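Local structure of protein yciO (1K7J) at residues A[33-37]-A[122-128]. The protein is of unknown function but belongs to the SUA5 (YrdC-like) family and may bind double-stranded RNA. Residues are numbered along the deposited sequence; the frame is centred on the assembly and turned at random.
Sequences PTDSG and RVPSNPI
N126 reaches over the backbone of P33 and T34, on the compact side of the contact between 33-37 and 122-128. With CG between its own backbone N and carbonyl carbon (chi1 62°), the amide is directed at the backbone of 33-35: ND2 of N126 donates to O of P33 at 2.9 Å, coming from above the carbonyl plane, while OD1 of N126 rests 3.1 Å from CA of T34. Beside it the packing is apolar, CG2 of I128 meeting the ring atom CG of P33 at 3.7 Å with the side chains roughly perpendicular. The carboxylate of D35 takes the backbone N of S125 on OD1 at 2.9 Å, an approach 46° out of its plane, and OD2 accepts from S36 OG and from the backbone of N96. Replacing D35, an alanine here would probably leave these three donors without this acceptor and break the water link to R122. Towards R122 the fit is looser and water-mediated. Its extended chain presents the guanidinium edge to two in-plane waters: water 1 links NE of R122 to OD1 of D35, and water 2 links NH2 of R122 to O of S36. The direct bond from NH2 of R122 to OG1 of T34 is weak despite 2.9 Å, its N-H...O angle being 123°; NH1 turns to S144, and a sulfate, probably from the crystallisation liquor, lies near this side chain. OG1 of T34 also accepts from N of S36 at 3.0 Å, making an ST turn that packs against N126, the N-cap residue of helix 127-136, within the YrdC-like fold.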
ATOM      1  N   PRO A  33       7.677  -1.333  -5.424  1.00  7.65           N
ATOM      2  CA  PRO A  33       7.604  -2.723  -4.980  1.00  7.51           C
ATOM      3  C   PRO A  33       7.316  -2.900  -3.495  1.00  7.51           C
ATOM      4  O   PRO A  33       7.743  -2.093  -2.674  1.00  7.52           O
ATOM      5  CB  PRO A  33       8.983  -3.257  -5.340  1.00  7.75           C
ATOM      6  CG  PRO A  33       9.862  -2.066  -5.040  1.00  7.34           C
ATOM      7  CD  PRO A  33       9.077  -0.921  -5.650  1.00  7.92           C
ATOM      8  N   THR A  34       6.575  -3.957  -3.162  1.00  8.08           N
ATOM      9  CA  THR A  34       6.299  -4.292  -1.767  1.00  8.37           C
ATOM     10  C   THR A  34       6.586  -5.786  -1.664  1.00  8.15           C
ATOM     11  O   THR A  34       6.917  -6.429  -2.663  1.00  8.61           O
ATOM     12  CB  THR A  34       4.822  -4.053  -1.345  1.00  8.68           C
ATOM     13  OG1 THR A  34       3.987  -5.084  -1.889  1.00  8.76           O
ATOM     14  CG2 THR A  34       4.339  -2.691  -1.821  1.00  9.01           C
ATOM     15  N   ASP A  35       6.465  -6.338  -0.465  1.00  8.40           N
ATOM     16  CA  ASP A  35       6.703  -7.762  -0.261  1.00  8.64           C
ATOM     17  C   ASP A  35       5.619  -8.598  -0.945  1.00  8.66           C
ATOM     18  O   ASP A  35       5.823  -9.779  -1.223  1.00  8.80           O
ATOM     19  CB  ASP A  35       6.709  -8.076   1.230  1.00  8.95           C
ATOM     20  CG  ASP A  35       5.478  -7.548   1.928  1.00  9.40           C
ATOM     21  OD1 ASP A  35       5.474  -6.352   2.289  1.00  9.54           O
ATOM     22  OD2 ASP A  35       4.508  -8.320   2.088  1.00 10.48           O
ATOM     23  N   SER A  36       4.467  -7.984  -1.207  1.00  9.33           N
ATOM     24  CA  SER A  36       3.353  -8.674  -1.851  1.00  9.54           C
ATOM     25  C   SER A  36       2.922  -7.982  -3.142  1.00  9.81           C
ATOM     26  O   SER A  36       1.818  -7.440  -3.230  1.00  9.56           O
ATOM     27  CB  SER A  36       2.162  -8.761  -0.891  1.00 10.21           C
ATOM     28  OG  SER A  36       2.515  -9.449   0.297  1.00 10.47           O
ATOM     29  N   GLY A  37       3.803  -8.002  -4.137  1.00 10.08           N
ATOM     30  CA  GLY A  37       3.504  -7.389  -5.420  1.00  9.47           C
ATOM     31  C   GLY A  37       3.762  -5.895  -5.481  1.00  9.06           C
ATOM     32  O   GLY A  37       4.088  -5.257  -4.477  1.00  9.77           O
ATOM     33  N   ARG A 122      -1.419  -1.183   6.070  1.00  8.10           N
ATOM     34  CA  ARG A 122      -0.449  -2.162   5.599  1.00  7.79           C
ATOM     35  C   ARG A 122       0.997  -1.764   5.866  1.00  7.64           C
ATOM     36  O   ARG A 122       1.433  -0.680   5.479  1.00  8.59           O
ATOM     37  CB  ARG A 122      -0.686  -2.357   4.100  1.00  7.37           C
ATOM     38  CG  ARG A 122       0.203  -3.333   3.360  1.00  8.08           C
ATOM     39  CD  ARG A 122      -0.312  -3.406   1.925  1.00  7.66           C
ATOM     40  NE  ARG A 122       0.610  -4.037   0.984  1.00  8.27           N
ATOM     41  CZ  ARG A 122       0.343  -4.187  -0.308  1.00  7.75           C
ATOM     42  NH1 ARG A 122      -0.811  -3.753  -0.797  1.00  8.87           N
ATOM     43  NH2 ARG A 122       1.225  -4.769  -1.111  1.00  9.42           N
ATOM     44  N   VAL A 123       1.729  -2.643   6.545  1.00  7.35           N
ATOM     45  CA  VAL A 123       3.137  -2.411   6.849  1.00  7.68           C
ATOM     46  C   VAL A 123       3.947  -3.340   5.947  1.00  7.65           C
ATOM     47  O   VAL A 123       3.912  -4.556   6.114  1.00  8.37           O
ATOM     48  CB  VAL A 123       3.464  -2.750   8.320  1.00  6.99           C
ATOM     49  CG1 VAL A 123       4.946  -2.532   8.589  1.00  8.40           C
ATOM     50  CG2 VAL A 123       2.620  -1.888   9.257  1.00  8.25           C
ATOM     51  N   PRO A 124       4.676  -2.778   4.970  1.00  7.64           N
ATOM     52  CA  PRO A 124       5.483  -3.593   4.054  1.00  7.61           C
ATOM     53  C   PRO A 124       6.773  -4.065   4.720  1.00  7.85           C
ATOM     54  O   PRO A 124       7.289  -3.406   5.617  1.00  8.92           O
ATOM     55  CB  PRO A 124       5.737  -2.641   2.894  1.00  7.79           C
ATOM     56  CG  PRO A 124       5.893  -1.325   3.590  1.00  7.45           C
ATOM     57  CD  PRO A 124       4.782  -1.344   4.634  1.00  7.29           C
ATOM     58  N   SER A 125       7.297  -5.203   4.275  1.00  8.17           N
ATOM     59  CA  SER A 125       8.513  -5.742   4.873  1.00  8.33           C
ATOM     60  C   SER A 125       9.777  -5.589   4.024  1.00  8.33           C
ATOM     61  O   SER A 125      10.882  -5.806   4.521  1.00  9.47           O
ATOM     62  CB  SER A 125       8.317  -7.226   5.186  1.00  9.15           C
ATOM     63  OG  SER A 125       8.184  -7.970   3.983  1.00 11.07           O
ATOM     64  N   ASN A 126       9.621  -5.216   2.757  1.00  7.78           N
ATOM     65  CA  ASN A 126      10.779  -5.091   1.871  1.00  7.62           C
ATOM     66  C   ASN A 126      11.551  -3.786   2.029  1.00  7.79           C
ATOM     67  O   ASN A 126      10.977  -2.735   2.325  1.00  8.29           O
ATOM     68  CB  ASN A 126      10.340  -5.254   0.417  1.00  7.80           C
ATOM     69  CG  ASN A 126       9.370  -4.185  -0.012  1.00  7.90           C
ATOM     70  OD1 ASN A 126       8.298  -4.033   0.577  1.00  8.26           O
ATOM     71  ND2 ASN A 126       9.736  -3.431  -1.044  1.00  7.79           N
ATOM     72  N   PRO A 127      12.873  -3.839   1.815  1.00  7.77           N
ATOM     73  CA  PRO A 127      13.743  -2.667   1.936  1.00  7.69           C
ATOM     74  C   PRO A 127      13.349  -1.419   1.155  1.00  7.31           C
ATOM     75  O   PRO A 127      13.402  -0.314   1.697  1.00  7.78           O
ATOM     76  CB  PRO A 127      15.105  -3.208   1.508  1.00  7.77           C
ATOM     77  CG  PRO A 127      15.059  -4.620   2.010  1.00  8.02           C
ATOM     78  CD  PRO A 127      13.675  -5.052   1.566  1.00  7.81           C
ATOM     79  N   ILE A 128      12.956  -1.571  -0.106  1.00  7.37           N
ATOM     80  CA  ILE A 128      12.598  -0.389  -0.885  1.00  7.15           C
ATOM     81  C   ILE A 128      11.389   0.346  -0.312  1.00  6.95           C
ATOM     82  O   ILE A 128      11.432   1.562  -0.128  1.00  7.23           O
ATOM     83  CB  ILE A 128      12.352  -0.744  -2.373  1.00  7.14           C
ATOM     84  CG1 ILE A 128      13.689  -1.093  -3.040  1.00  7.38           C
ATOM     85  CG2 ILE A 128      11.707   0.430  -3.104  1.00  7.56           C
ATOM     86  CD1 ILE A 128      13.564  -1.567  -4.486  1.00  6.82           C
TER
HETATM   87  O   HOH W   1       2.871  -5.350   2.202  1.00  9.61           O
HETATM   88  O   HOH W   2       0.701  -4.977  -3.925  1.00 10.79           O